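Local coordinates for protein cytochrome P450 (CYP102L1) (Mycobacterium phage Adler, PDB 6N6Q) that binds haem and probably acts as a cytochrome P450 monooxygenase, inserting one oxygen atom of dioxygen into an organic substrate, at residues 126-131 with 168-173; 233-238 with 246-251; 182-187 with 225-230. All coordinates share one frame; numbering follows the deposited sequence.

Contact 1: residues 126-131 with 168-173; sequences HQRIAA and GFDYQF
OD2 of Asp170 lies 3.3 Å from NH1 of Arg128, and this ion pair carries the contact between the first half of helix 119-145 and the chain leaving helix 152-169. The pairing rests on charge, not on a directed hydrogen bond: OD2 stands well out of the guanidinium plane, no N-H points at it, and the guanidinium and carboxylate planes are turned 63° apart. Behind NH1, CZ of Arg128 is 3.9 Å from the same oxygen and CD 4.2 Å.

Length suits arginine to its place, because the nearest pair of CA atoms, those of Arg128 and Asp170, are 8.7 Å apart. Its chain starts toward the other segment, bends at both chi2 and chi3 and crosses the aspartate at about a right angle, with NH1 the nearest of its atoms to the carboxylate. Asp170 is the first residue beyond the helix with a positive phi (56°), a left-handed conformation that turns the chain away from the helical path. Its CG is anti to the backbone N (chi1 -150°), which carries the carboxylate nearer to Arg128 than the direction of CB alone would suggest. A surface setting suits such a loose pair, since solvent can share in screening both charges.

Asp170 also forms a weak, long ion pair with Arg240 and touches Arg235 of helix 212-237. One residue further along the helix from Arg128, Ile129 packs on Ala167 of helix 152-169 and on Phe424 and His427 of helix 422-439, so the charged pair edges a junction of packed helices.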
ATOM      1  N   HIS A 126       8.348   3.168  16.770  1.00 42.04           N
ATOM      2  CA  HIS A 126       7.043   3.054  17.419  1.00 46.42           C
ATOM      3  C   HIS A 126       6.615   4.358  18.083  1.00 46.33           C
ATOM      4  O   HIS A 126       5.465   4.789  17.944  1.00 46.37           O
ATOM      5  CB  HIS A 126       7.062   1.926  18.449  1.00 52.45           C
ATOM      6  CG  HIS A 126       5.847   1.895  19.324  1.00 46.33           C
ATOM      7  ND1 HIS A 126       4.644   1.367  18.907  1.00 48.39           N
ATOM      8  CD2 HIS A 126       5.645   2.342  20.586  1.00 41.00           C
ATOM      9  CE1 HIS A 126       3.756   1.481  19.878  1.00 47.89           C
ATOM     10  NE2 HIS A 126       4.337   2.071  20.909  1.00 46.15           N
ATOM     11  N   GLN A 127       7.530   4.994  18.818  1.00 46.87           N
ATOM     12  CA  GLN A 127       7.194   6.233  19.514  1.00 41.57           C
ATOM     13  C   GLN A 127       6.726   7.304  18.537  1.00 43.83           C
ATOM     14  O   GLN A 127       5.702   7.963  18.761  1.00 51.91           O
ATOM     15  CB  GLN A 127       8.400   6.720  20.319  1.00 45.62           C
ATOM     16  CG  GLN A 127       8.263   6.539  21.825  1.00 52.55           C
ATOM     17  CD  GLN A 127       7.906   5.117  22.224  1.00 60.84           C
ATOM     18  OE1 GLN A 127       8.647   4.172  21.937  1.00 60.51           O
ATOM     19  NE2 GLN A 127       6.765   4.958  22.889  1.00 47.31           N
ATOM     20  N   ARG A 128       7.455   7.479  17.434  1.00 49.49           N
ATOM     21  CA  ARG A 128       7.101   8.509  16.462  1.00 41.71           C
ATOM     22  C   ARG A 128       5.802   8.170  15.742  1.00 45.76           C
ATOM     23  O   ARG A 128       4.996   9.061  15.450  1.00 39.46           O
ATOM     24  CB  ARG A 128       8.242   8.689  15.463  1.00 40.45           C
ATOM     25  CG  ARG A 128       8.536  10.128  15.082  1.00 53.58           C
ATOM     26  CD  ARG A 128      10.041  10.347  15.048  1.00 66.92           C
ATOM     27  NE  ARG A 128      10.734   9.147  14.586  1.00 67.96           N
ATOM     28  CZ  ARG A 128      11.990   8.842  14.897  1.00 69.33           C
ATOM     29  NH1 ARG A 128      12.696   9.648  15.678  1.00 70.73           N
ATOM     30  NH2 ARG A 128      12.535   7.724  14.434  1.00 57.52           N
ATOM     31  N   ILE A 129       5.585   6.885  15.442  1.00 43.94           N
ATOM     32  CA  ILE A 129       4.327   6.463  14.830  1.00 40.00           C
ATOM     33  C   ILE A 129       3.159   6.780  15.755  1.00 45.59           C
ATOM     34  O   ILE A 129       2.173   7.408  15.350  1.00 46.50           O
ATOM     35  CB  ILE A 129       4.373   4.964  14.482  1.00 45.97           C
ATOM     36  CG1 ILE A 129       5.455   4.683  13.438  1.00 47.70           C
ATOM     37  CG2 ILE A 129       3.014   4.491  13.988  1.00 42.36           C
ATOM     38  CD1 ILE A 129       5.597   3.213  13.091  1.00 41.40           C
ATOM     39  N   ALA A 130       3.261   6.355  17.018  1.00 50.21           N
ATOM     40  CA  ALA A 130       2.171   6.560  17.966  1.00 44.61           C
ATOM     41  C   ALA A 130       1.929   8.041  18.221  1.00 46.44           C
ATOM     42  O   ALA A 130       0.781   8.468  18.392  1.00 50.48           O
ATOM     43  CB  ALA A 130       2.472   5.833  19.276  1.00 47.74           C
ATOM     44  N   ALA A 131       2.997   8.840  18.253  1.00 43.50           N
ATOM     45  CA  ALA A 131       2.830  10.280  18.430  1.00 48.77           C
ATOM     46  C   ALA A 131       2.090  10.904  17.256  1.00 48.94           C
ATOM     47  O   ALA A 131       1.320  11.854  17.440  1.00 47.69           O
ATOM     48  CB  ALA A 131       4.192  10.950  18.617  1.00 34.88           C
ATOM     49  N   GLY A 168      10.328   7.519   9.312  1.00 52.69           N
ATOM     50  CA  GLY A 168      11.382   7.059   8.429  1.00 48.67           C
ATOM     51  C   GLY A 168      12.491   8.065   8.201  1.00 49.28           C
ATOM     52  O   GLY A 168      13.672   7.709   8.248  1.00 53.55           O
ATOM     53  N   PHE A 169      12.130   9.324   7.947  1.00 46.61           N
ATOM     54  CA  PHE A 169      13.108  10.357   7.635  1.00 53.71           C
ATOM     55  C   PHE A 169      13.157  11.479   8.663  1.00 50.77           C
ATOM     56  O   PHE A 169      13.969  12.398   8.510  1.00 46.27           O
ATOM     57  CB  PHE A 169      12.828  10.966   6.253  1.00 47.79           C
ATOM     58  CG  PHE A 169      12.246   9.997   5.270  1.00 48.95           C
ATOM     59  CD1 PHE A 169      10.978  10.201   4.750  1.00 52.28           C
ATOM     60  CD2 PHE A 169      12.961   8.882   4.868  1.00 52.66           C
ATOM     61  CE1 PHE A 169      10.433   9.311   3.844  1.00 54.30           C
ATOM     62  CE2 PHE A 169      12.423   7.985   3.962  1.00 60.83           C
ATOM     63  CZ  PHE A 169      11.156   8.201   3.449  1.00 64.06           C
ATOM     64  N   ASP A 170      12.314  11.434   9.697  1.00 53.76           N
ATOM     65  CA  ASP A 170      12.225  12.504  10.692  1.00 51.55           C
ATOM     66  C   ASP A 170      11.932  13.847  10.028  1.00 47.87           C
ATOM     67  O   ASP A 170      12.471  14.886  10.413  1.00 52.33           O
ATOM     68  CB  ASP A 170      13.493  12.572  11.549  1.00 57.62           C
ATOM     69  CG  ASP A 170      13.224  13.089  12.949  1.00 66.93           C
ATOM     70  OD1 ASP A 170      12.729  14.229  13.085  1.00 75.56           O
ATOM     71  OD2 ASP A 170      13.497  12.347  13.916  1.00 75.64           O
ATOM     72  N   TYR A 171      11.070  13.823   9.016  1.00 43.72           N
ATOM     73  CA  TYR A 171      10.654  15.021   8.305  1.00 46.91           C
ATOM     74  C   TYR A 171       9.137  15.129   8.343  1.00 48.52           C
ATOM     75  O   TYR A 171       8.430  14.125   8.220  1.00 52.11           O
ATOM     76  CB  TYR A 171      11.143  15.011   6.851  1.00 49.41           C
ATOM     77  CG  TYR A 171      11.031  16.357   6.174  1.00 46.52           C
ATOM     78  CD1 TYR A 171      12.046  17.297   6.290  1.00 48.73           C
ATOM     79  CD2 TYR A 171       9.909  16.692   5.430  1.00 48.64           C
ATOM     80  CE1 TYR A 171      11.950  18.533   5.680  1.00 46.98           C
ATOM     81  CE2 TYR A 171       9.804  17.927   4.815  1.00 52.69           C
ATOM     82  CZ  TYR A 171      10.828  18.841   4.943  1.00 52.31           C
ATOM     83  OH  TYR A 171      10.730  20.072   4.334  1.00 69.69           O
ATOM     84  N   GLN A 172       8.643  16.350   8.515  1.00 49.48           N
ATOM     85  CA  GLN A 172       7.216  16.622   8.595  1.00 47.31           C
ATOM     86  C   GLN A 172       6.789  17.442   7.387  1.00 48.25           C
ATOM     87  O   GLN A 172       7.412  18.461   7.070  1.00 52.41           O
ATOM     88  CB  GLN A 172       6.873  17.359   9.891  1.00 43.82           C
ATOM     89  CG  GLN A 172       5.427  17.819   9.986  1.00 54.40           C
ATOM     90  CD  GLN A 172       5.070  18.342  11.363  1.00 55.69           C
ATOM     91  OE1 GLN A 172       5.530  17.813  12.377  1.00 51.93           O
ATOM     92  NE2 GLN A 172       4.250  19.387  11.408  1.00 49.84           N
ATOM     93  N   PHE A 173       5.732  16.994   6.712  1.00 50.98           N
ATOM     94  CA  PHE A 173       5.178  17.704   5.567  1.00 53.10           C
ATOM     95  C   PHE A 173       3.938  18.512   5.914  1.00 52.91           C
ATOM     96  O   PHE A 173       3.812  19.662   5.483  1.00 52.24           O
ATOM     97  CB  PHE A 173       4.841  16.720   4.440  1.00 45.67           C
ATOM     98  CG  PHE A 173       6.047  16.141   3.765  1.00 44.49           C
ATOM     99  CD1 PHE A 173       6.830  16.921   2.931  1.00 47.94           C
ATOM    100  CD2 PHE A 173       6.397  14.815   3.958  1.00 42.23           C
ATOM    101  CE1 PHE A 173       7.942  16.393   2.306  1.00 48.49           C
ATOM    102  CE2 PHE A 173       7.508  14.280   3.334  1.00 42.48           C
ATOM    103  CZ  PHE A 173       8.280  15.070   2.507  1.00 46.35           C
TER

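Contact 2: residues 233-238 with 246-251; sequences DVRRIN and DMLDIM
A capping box opens helix 247-253, which by its place in the P450 fold corresponds to helix H, and Arg235 from the last turn of helix 212-237 (helix G) holds that box from outside. Asp246 is the N-cap: its OD1 accepts from the backbone N of Asp249 at 2.8 Å, nearly along the C-O axis. The return bond, from N of Asp246 to OD2 of Asp249, is longer at 3.3 Å but straight (166°). Aspartate fits both positions because its short chain brings an acceptor back to the backbone of the first turn. In Asp246, CG sits between the backbone N and the carbonyl carbon (chi1 60°), the rotamer that swings OD1 over the helix start.

Arg235 meets Asp246 end-on from the opposite direction. NH1 lies 2.8 Å from OD1 of Asp246, and NH2 donates to OD2 of Asp246 at 3.2 Å. Both oxygens are met on the syn side, with the two flat groups only 25° from coplanar. NH1 also gives to OD1 of Asp249 at 2.9 Å; that oxygen stays near the guanidinium plane, but the donor comes from above the carboxylate plane. Leu248 CD2 covers one guanidinium face, 4.0 Å above its centre, and lies 3.7 Å from CB of Arg235, so the apolar stem of the arginine is packed as well as its head.

OD1 of Asp246 and OD2 of Asp249, both acceptors, lie 2.9 Å apart. Buried Arg235, shared by the two carboxylates, should partly offset their mutual repulsion, with long, weak ion pairs from Arg240 adding to it; together with the backbone N-H groups at the helix start, this would be expected to favour their ionised forms.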
ATOM      1  N   ASP A 233      20.631  16.851   2.238  1.00 55.11           N
ATOM      2  CA  ASP A 233      21.747  17.715   2.615  1.00 53.63           C
ATOM      3  C   ASP A 233      21.673  18.125   4.081  1.00 50.08           C
ATOM      4  O   ASP A 233      22.696  18.145   4.776  1.00 47.25           O
ATOM      5  CB  ASP A 233      21.785  18.951   1.717  1.00 56.53           C
ATOM      6  CG  ASP A 233      22.313  18.649   0.330  1.00 77.71           C
ATOM      7  OD1 ASP A 233      23.220  17.795   0.213  1.00 80.18           O
ATOM      8  OD2 ASP A 233      21.823  19.261  -0.643  1.00 77.78           O
ATOM      9  N   VAL A 234      20.476  18.464   4.567  1.00 48.98           N
ATOM     10  CA  VAL A 234      20.328  18.888   5.958  1.00 48.36           C
ATOM     11  C   VAL A 234      20.741  17.768   6.906  1.00 50.43           C
ATOM     12  O   VAL A 234      21.425  18.005   7.909  1.00 52.05           O
ATOM     13  CB  VAL A 234      18.885  19.357   6.224  1.00 45.54           C
ATOM     14  CG1 VAL A 234      18.650  19.553   7.712  1.00 48.58           C
ATOM     15  CG2 VAL A 234      18.600  20.646   5.472  1.00 52.20           C
ATOM     16  N   ARG A 235      20.345  16.530   6.600  1.00 48.20           N
ATOM     17  CA  ARG A 235      20.710  15.407   7.456  1.00 45.49           C
ATOM     18  C   ARG A 235      22.209  15.136   7.407  1.00 48.84           C
ATOM     19  O   ARG A 235      22.809  14.757   8.420  1.00 49.67           O
ATOM     20  CB  ARG A 235      19.930  14.159   7.046  1.00 41.85           C
ATOM     21  CG  ARG A 235      20.286  12.922   7.852  1.00 45.27           C
ATOM     22  CD  ARG A 235      19.875  13.086   9.304  1.00 54.87           C
ATOM     23  NE  ARG A 235      18.429  13.230   9.432  1.00 51.82           N
ATOM     24  CZ  ARG A 235      17.591  12.209   9.573  1.00 49.12           C
ATOM     25  NH1 ARG A 235      18.057  10.969   9.610  1.00 48.51           N
ATOM     26  NH2 ARG A 235      16.289  12.429   9.678  1.00 54.98           N
ATOM     27  N   ARG A 236      22.828  15.318   6.238  1.00 50.22           N
ATOM     28  CA  ARG A 236      24.269  15.119   6.123  1.00 50.15           C
ATOM     29  C   ARG A 236      25.038  16.029   7.072  1.00 54.39           C
ATOM     30  O   ARG A 236      26.092  15.641   7.586  1.00 53.43           O
ATOM     31  CB  ARG A 236      24.716  15.353   4.680  1.00 48.63           C
ATOM     32  CG  ARG A 236      24.359  14.223   3.729  1.00 50.42           C
ATOM     33  CD  ARG A 236      24.652  14.605   2.288  1.00 50.89           C
ATOM     34  NE  ARG A 236      25.868  15.404   2.182  1.00 62.53           N
ATOM     35  CZ  ARG A 236      27.092  14.894   2.091  1.00 66.01           C
ATOM     36  NH1 ARG A 236      27.265  13.578   2.091  1.00 66.54           N
ATOM     37  NH2 ARG A 236      28.141  15.701   2.001  1.00 49.89           N
ATOM     38  N   ILE A 237      24.523  17.236   7.321  1.00 55.38           N
ATOM     39  CA  ILE A 237      25.152  18.141   8.272  1.00 57.68           C
ATOM     40  C   ILE A 237      24.904  17.700   9.710  1.00 58.13           C
ATOM     41  O   ILE A 237      25.672  18.059  10.609  1.00 66.33           O
ATOM     42  CB  ILE A 237      24.645  19.577   8.031  1.00 56.45           C
ATOM     43  CG1 ILE A 237      24.779  19.941   6.552  1.00 48.90           C
ATOM     44  CG2 ILE A 237      25.411  20.578   8.874  1.00 59.20           C
ATOM     45  CD1 ILE A 237      26.195  19.846   6.032  1.00 51.94           C
ATOM     46  N   ASN A 238      23.860  16.907   9.947  1.00 59.63           N
ATOM     47  CA  ASN A 238      23.490  16.497  11.296  1.00 56.17           C
ATOM     48  C   ASN A 238      24.231  15.219  11.673  1.00 58.93           C
ATOM     49  O   ASN A 238      24.017  14.182  11.031  1.00 64.41           O
ATOM     50  CB  ASN A 238      21.988  16.276  11.386  1.00 54.87           C
ATOM     51  CG  ASN A 238      21.505  16.059  12.810  1.00 58.15           C
ATOM     52  OD1 ASN A 238      22.218  15.512  13.650  1.00 58.04           O
ATOM     53  ND2 ASN A 238      20.277  16.487  13.084  1.00 65.16           N
ATOM     54  N   ASP A 246      17.717   6.110  11.404  1.00 52.57           N
ATOM     55  CA  ASP A 246      16.441   5.853  10.758  1.00 56.27           C
ATOM     56  C   ASP A 246      16.688   5.421   9.309  1.00 54.37           C
ATOM     57  O   ASP A 246      17.802   5.026   8.948  1.00 49.24           O
ATOM     58  CB  ASP A 246      15.544   7.095  10.879  1.00 52.41           C
ATOM     59  CG  ASP A 246      16.153   8.333  10.240  1.00 56.12           C
ATOM     60  OD1 ASP A 246      17.250   8.237   9.651  1.00 60.12           O
ATOM     61  OD2 ASP A 246      15.528   9.411  10.328  1.00 57.30           O
ATOM     62  N   MET A 247      15.653   5.498   8.470  1.00 56.54           N
ATOM     63  CA  MET A 247      15.792   5.058   7.085  1.00 54.73           C
ATOM     64  C   MET A 247      16.749   5.954   6.310  1.00 53.75           C
ATOM     65  O   MET A 247      17.575   5.464   5.532  1.00 57.56           O
ATOM     66  CB  MET A 247      14.424   5.024   6.405  1.00 53.86           C
ATOM     67  CG  MET A 247      13.410   4.139   7.101  1.00 60.81           C
ATOM     68  SD  MET A 247      11.808   4.162   6.281  1.00 56.94           S
ATOM     69  CE  MET A 247      10.829   3.205   7.437  1.00 55.38           C
ATOM     70  N   LEU A 248      16.649   7.270   6.504  1.00 52.43           N
ATOM     71  CA  LEU A 248      17.543   8.187   5.807  1.00 46.11           C
ATOM     72  C   LEU A 248      18.980   8.033   6.292  1.00 55.90           C
ATOM     73  O   LEU A 248      19.922   8.116   5.496  1.00 49.88           O
ATOM     74  CB  LEU A 248      17.056   9.625   5.988  1.00 48.14           C
ATOM     75  CG  LEU A 248      17.909  10.746   5.389  1.00 47.41           C
ATOM     76  CD1 LEU A 248      18.204  10.475   3.923  1.00 48.89           C
ATOM     77  CD2 LEU A 248      17.203  12.081   5.554  1.00 44.98           C
ATOM     78  N   ASP A 249      19.166   7.803   7.595  1.00 54.49           N
ATOM     79  CA  ASP A 249      20.513   7.632   8.132  1.00 54.52           C
ATOM     80  C   ASP A 249      21.200   6.414   7.528  1.00 55.28           C
ATOM     81  O   ASP A 249      22.372   6.482   7.143  1.00 63.14           O
ATOM     82  CB  ASP A 249      20.463   7.513   9.653  1.00 45.75           C
ATOM     83  CG  ASP A 249      20.195   8.837  10.338  1.00 59.88           C
ATOM     84  OD1 ASP A 249      20.704   9.873   9.857  1.00 63.19           O
ATOM     85  OD2 ASP A 249      19.479   8.845  11.361  1.00 66.31           O
ATOM     86  N   ILE A 250      20.485   5.291   7.434  1.00 51.82           N
ATOM     87  CA  ILE A 250      21.088   4.076   6.894  1.00 54.18           C
ATOM     88  C   ILE A 250      21.435   4.255   5.421  1.00 56.61           C
ATOM     89  O   ILE A 250      22.456   3.742   4.947  1.00 59.19           O
ATOM     90  CB  ILE A 250      20.159   2.872   7.125  1.00 47.34           C
ATOM     91  CG1 ILE A 250      19.974   2.631   8.625  1.00 59.15           C
ATOM     92  CG2 ILE A 250      20.718   1.622   6.462  1.00 60.18           C
ATOM     93  CD1 ILE A 250      19.125   1.416   8.954  1.00 53.65           C
ATOM     94  N   MET A 251      20.606   4.991   4.675  1.00 46.76           N
ATOM     95  CA  MET A 251      20.916   5.236   3.270  1.00 52.18           C
ATOM     96  C   MET A 251      22.152   6.114   3.112  1.00 54.39           C
ATOM     97  O   MET A 251      22.852   6.019   2.096  1.00 52.54           O
ATOM     98  CB  MET A 251      19.716   5.867   2.560  1.00 43.07           C
ATOM     99  CG  MET A 251      18.611   4.872   2.230  1.00 50.03           C
ATOM    100  SD  MET A 251      17.281   5.566   1.225  1.00 47.87           S
ATOM    101  CE  MET A 251      16.668   6.852   2.308  1.00 40.99           C
TER

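Contact 3: residues 182-187 with 225-230; sequences NPFITA and RAEVDK
Phe184, in the first turn of helix 183-196, lies against helix 212-237; by their order in the chain these correspond to the F and G helices of the P450 fold. Its CB meets the acid end of Glu227, 3.4 Å from OE2. One bond further out, CG of Phe184 is 3.9 Å from the same OE2. At CD1 the neighbour becomes aliphatic: CB and CG of Glu227 are each 3.5 Å away. CE1 is shared between CB of Glu227 and CG1 of Val228, and CZ ends 3.9 Å from CG1 of Val228. One flank of the phenylalanine is thus read from carboxylate to methylene to methyl. CB points toward the partner helix, and CG anti to the backbone N (chi1 173°) carries the ring on to Glu227 and Val228.

Glutamate suits the partly exposed border of this interface, since its CB and CG can line an aromatic ring while its charge stays at the margin. The chain bends at chi2, folding the carboxylate back beside CB of Phe184 with its plane only 19° from that of the ring. Valine, without a polar end, takes the buried side.

The ring of Phe184 also meets that of Phe173, their planes nearly parallel, and touches Leu273 and Leu276 of helix 265-296, so it is enclosed by several elements.

Asn182 is the N-cap of the helix, and Pro183 after it fits a first turn where no backbone N-H is needed. The amide nitrogen ND2 of Asn182 is held by the backbone O of Phe173. Its OD1 lies 3.8 Å from OE2 of Glu227 without a bond; instead OD1 accepts from N of Phe184 at 3.1 Å, in the carbonyl plane on a lone pair, closing an Asx turn.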
ATOM      1  N   ASN A 182       1.003  20.770   1.837  1.00 61.67           N
ATOM      2  CA  ASN A 182       2.377  21.113   1.508  1.00 60.63           C
ATOM      3  C   ASN A 182       2.533  21.207  -0.009  1.00 64.02           C
ATOM      4  O   ASN A 182       1.894  20.448  -0.747  1.00 60.77           O
ATOM      5  CB  ASN A 182       3.330  20.058   2.078  1.00 56.88           C
ATOM      6  CG  ASN A 182       4.744  20.571   2.239  1.00 62.77           C
ATOM      7  OD1 ASN A 182       5.538  20.545   1.300  1.00 72.48           O
ATOM      8  ND2 ASN A 182       5.073  21.031   3.441  1.00 66.21           N
ATOM      9  N   PRO A 183       3.343  22.141  -0.513  1.00 63.92           N
ATOM     10  CA  PRO A 183       3.551  22.199  -1.969  1.00 58.25           C
ATOM     11  C   PRO A 183       4.236  20.964  -2.523  1.00 53.79           C
ATOM     12  O   PRO A 183       3.940  20.561  -3.655  1.00 52.15           O
ATOM     13  CB  PRO A 183       4.410  23.458  -2.153  1.00 51.18           C
ATOM     14  CG  PRO A 183       5.055  23.682  -0.817  1.00 63.31           C
ATOM     15  CD  PRO A 183       4.046  23.225   0.193  1.00 54.73           C
ATOM     16  N   PHE A 184       5.135  20.343  -1.755  1.00 54.76           N
ATOM     17  CA  PHE A 184       5.839  19.158  -2.238  1.00 53.02           C
ATOM     18  C   PHE A 184       4.870  18.016  -2.522  1.00 53.36           C
ATOM     19  O   PHE A 184       4.919  17.396  -3.590  1.00 56.26           O
ATOM     20  CB  PHE A 184       6.895  18.723  -1.221  1.00 48.41           C
ATOM     21  CG  PHE A 184       7.553  17.412  -1.553  1.00 54.19           C
ATOM     22  CD1 PHE A 184       8.639  17.364  -2.409  1.00 48.02           C
ATOM     23  CD2 PHE A 184       7.082  16.225  -1.010  1.00 47.43           C
ATOM     24  CE1 PHE A 184       9.246  16.162  -2.717  1.00 45.39           C
ATOM     25  CE2 PHE A 184       7.684  15.019  -1.315  1.00 48.43           C
ATOM     26  CZ  PHE A 184       8.769  14.988  -2.170  1.00 46.33           C
ATOM     27  N   ILE A 185       3.983  17.717  -1.570  1.00 49.58           N
ATOM     28  CA  ILE A 185       3.059  16.602  -1.756  1.00 57.10           C
ATOM     29  C   ILE A 185       2.086  16.891  -2.894  1.00 54.20           C
ATOM     30  O   ILE A 185       1.645  15.969  -3.591  1.00 60.10           O
ATOM     31  CB  ILE A 185       2.332  16.283  -0.433  1.00 57.63           C
ATOM     32  CG1 ILE A 185       1.313  15.157  -0.622  1.00 51.67           C
ATOM     33  CG2 ILE A 185       1.661  17.515   0.128  1.00 65.77           C
ATOM     34  CD1 ILE A 185       1.934  13.843  -1.034  1.00 63.63           C
ATOM     35  N   THR A 186       1.754  18.164  -3.124  1.00 53.39           N
ATOM     36  CA  THR A 186       0.894  18.502  -4.254  1.00 54.79           C
ATOM     37  C   THR A 186       1.600  18.238  -5.580  1.00 54.24           C
ATOM     38  O   THR A 186       0.987  17.731  -6.527  1.00 50.02           O
ATOM     39  CB  THR A 186       0.452  19.964  -4.164  1.00 47.10           C
ATOM     40  OG1 THR A 186      -0.235  20.181  -2.926  1.00 65.06           O
ATOM     41  CG2 THR A 186      -0.483  20.309  -5.307  1.00 44.15           C
ATOM     42  N   ALA A 187       2.892  18.565  -5.663  1.00 51.35           N
ATOM     43  CA  ALA A 187       3.635  18.341  -6.898  1.00 47.52           C
ATOM     44  C   ALA A 187       3.787  16.852  -7.193  1.00 52.95           C
ATOM     45  O   ALA A 187       3.761  16.439  -8.358  1.00 53.62           O
ATOM     46  CB  ALA A 187       5.004  19.017  -6.817  1.00 48.30           C
ATOM     47  N   ARG A 225      12.715  17.073  -6.912  1.00 49.08           N
ATOM     48  CA  ARG A 225      14.108  16.673  -6.734  1.00 47.22           C
ATOM     49  C   ARG A 225      14.849  17.631  -5.809  1.00 49.64           C
ATOM     50  O   ARG A 225      15.711  17.211  -5.028  1.00 46.13           O
ATOM     51  CB  ARG A 225      14.805  16.596  -8.094  1.00 46.86           C
ATOM     52  CG  ARG A 225      16.298  16.295  -8.027  1.00 39.10           C
ATOM     53  CD  ARG A 225      16.550  14.897  -7.490  1.00 44.25           C
ATOM     54  NE  ARG A 225      15.803  13.891  -8.239  1.00 48.18           N
ATOM     55  CZ  ARG A 225      15.850  12.586  -7.995  1.00 48.12           C
ATOM     56  NH1 ARG A 225      16.614  12.117  -7.017  1.00 47.00           N
ATOM     57  NH2 ARG A 225      15.133  11.748  -8.731  1.00 42.49           N
ATOM     58  N   ALA A 226      14.530  18.926  -5.883  1.00 46.91           N
ATOM     59  CA  ALA A 226      15.209  19.897  -5.033  1.00 46.51           C
ATOM     60  C   ALA A 226      14.814  19.739  -3.571  1.00 47.15           C
ATOM     61  O   ALA A 226      15.648  19.938  -2.681  1.00 50.79           O
ATOM     62  CB  ALA A 226      14.915  21.317  -5.513  1.00 43.60           C
ATOM     63  N   GLU A 227      13.559  19.379  -3.302  1.00 46.24           N
ATOM     64  CA  GLU A 227      13.119  19.233  -1.920  1.00 47.85           C
ATOM     65  C   GLU A 227      13.721  17.993  -1.273  1.00 51.31           C
ATOM     66  O   GLU A 227      14.117  18.031  -0.102  1.00 54.87           O
ATOM     67  CB  GLU A 227      11.594  19.190  -1.852  1.00 51.85           C
ATOM     68  CG  GLU A 227      11.043  19.033  -0.444  1.00 60.34           C
ATOM     69  CD  GLU A 227      10.079  20.141  -0.068  1.00 69.35           C
ATOM     70  OE1 GLU A 227      10.094  21.196  -0.740  1.00 66.54           O
ATOM     71  OE2 GLU A 227       9.306  19.954   0.898  1.00 60.43           O
ATOM     72  N   VAL A 228      13.800  16.881  -2.011  1.00 52.24           N
ATOM     73  CA  VAL A 228      14.387  15.675  -1.432  1.00 52.51           C
ATOM     74  C   VAL A 228      15.895  15.830  -1.284  1.00 49.29           C
ATOM     75  O   VAL A 228      16.492  15.274  -0.355  1.00 50.21           O
ATOM     76  CB  VAL A 228      14.022  14.425  -2.259  1.00 48.42           C
ATOM     77  CG1 VAL A 228      12.531  14.144  -2.169  1.00 45.46           C
ATOM     78  CG2 VAL A 228      14.449  14.586  -3.708  1.00 50.21           C
ATOM     79  N   ASP A 229      16.536  16.586  -2.179  1.00 53.90           N
ATOM     80  CA  ASP A 229      17.956  16.879  -2.007  1.00 50.79           C
ATOM     81  C   ASP A 229      18.193  17.701  -0.749  1.00 54.63           C
ATOM     82  O   ASP A 229      19.179  17.486  -0.033  1.00 53.99           O
ATOM     83  CB  ASP A 229      18.502  17.610  -3.234  1.00 48.67           C
ATOM     84  CG  ASP A 229      18.695  16.694  -4.427  1.00 63.03           C
ATOM     85  OD1 ASP A 229      18.887  15.476  -4.221  1.00 62.64           O
ATOM     86  OD2 ASP A 229      18.661  17.193  -5.571  1.00 64.79           O
ATOM     87  N   LYS A 230      17.298  18.650  -0.463  1.00 50.16           N
ATOM     88  CA  LYS A 230      17.437  19.450   0.749  1.00 53.55           C
ATOM     89  C   LYS A 230      17.283  18.588   1.997  1.00 51.64           C
ATOM     90  O   LYS A 230      17.988  18.793   2.990  1.00 55.75           O
ATOM     91  CB  LYS A 230      16.418  20.591   0.747  1.00 46.05           C
ATOM     92  CG  LYS A 230      16.645  21.622   1.844  1.00 60.51           C
ATOM     93  CD  LYS A 230      15.854  22.897   1.588  1.00 70.48           C
ATOM     94  CE  LYS A 230      16.205  23.978   2.602  1.00 77.64           C
ATOM     95  NZ  LYS A 230      15.540  25.277   2.295  1.00 83.65           N
TER

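In the fold
Contacts 2 and 3 both use helix 212-237, joining its last turn to helix 247-253 and its middle to helix 183-196, whereas contact 1 ties helix 119-145 to the chain just past helix 152-169. The segment 168-173 links all three: Gly168 O lies 3.0 Å from Met247 N of contact 2, a probable hydrogen bond, and the ring of Phe173 meets that of Phe184 in contact 3. Chemistry follows burial. Contact 1, at the surface, is a single undirected ion pair; contact 2, buried, sets one arginine between two aspartates through directed hydrogen bonds; contact 3, partly buried, depends on apolar contact, with its carboxylate at the border.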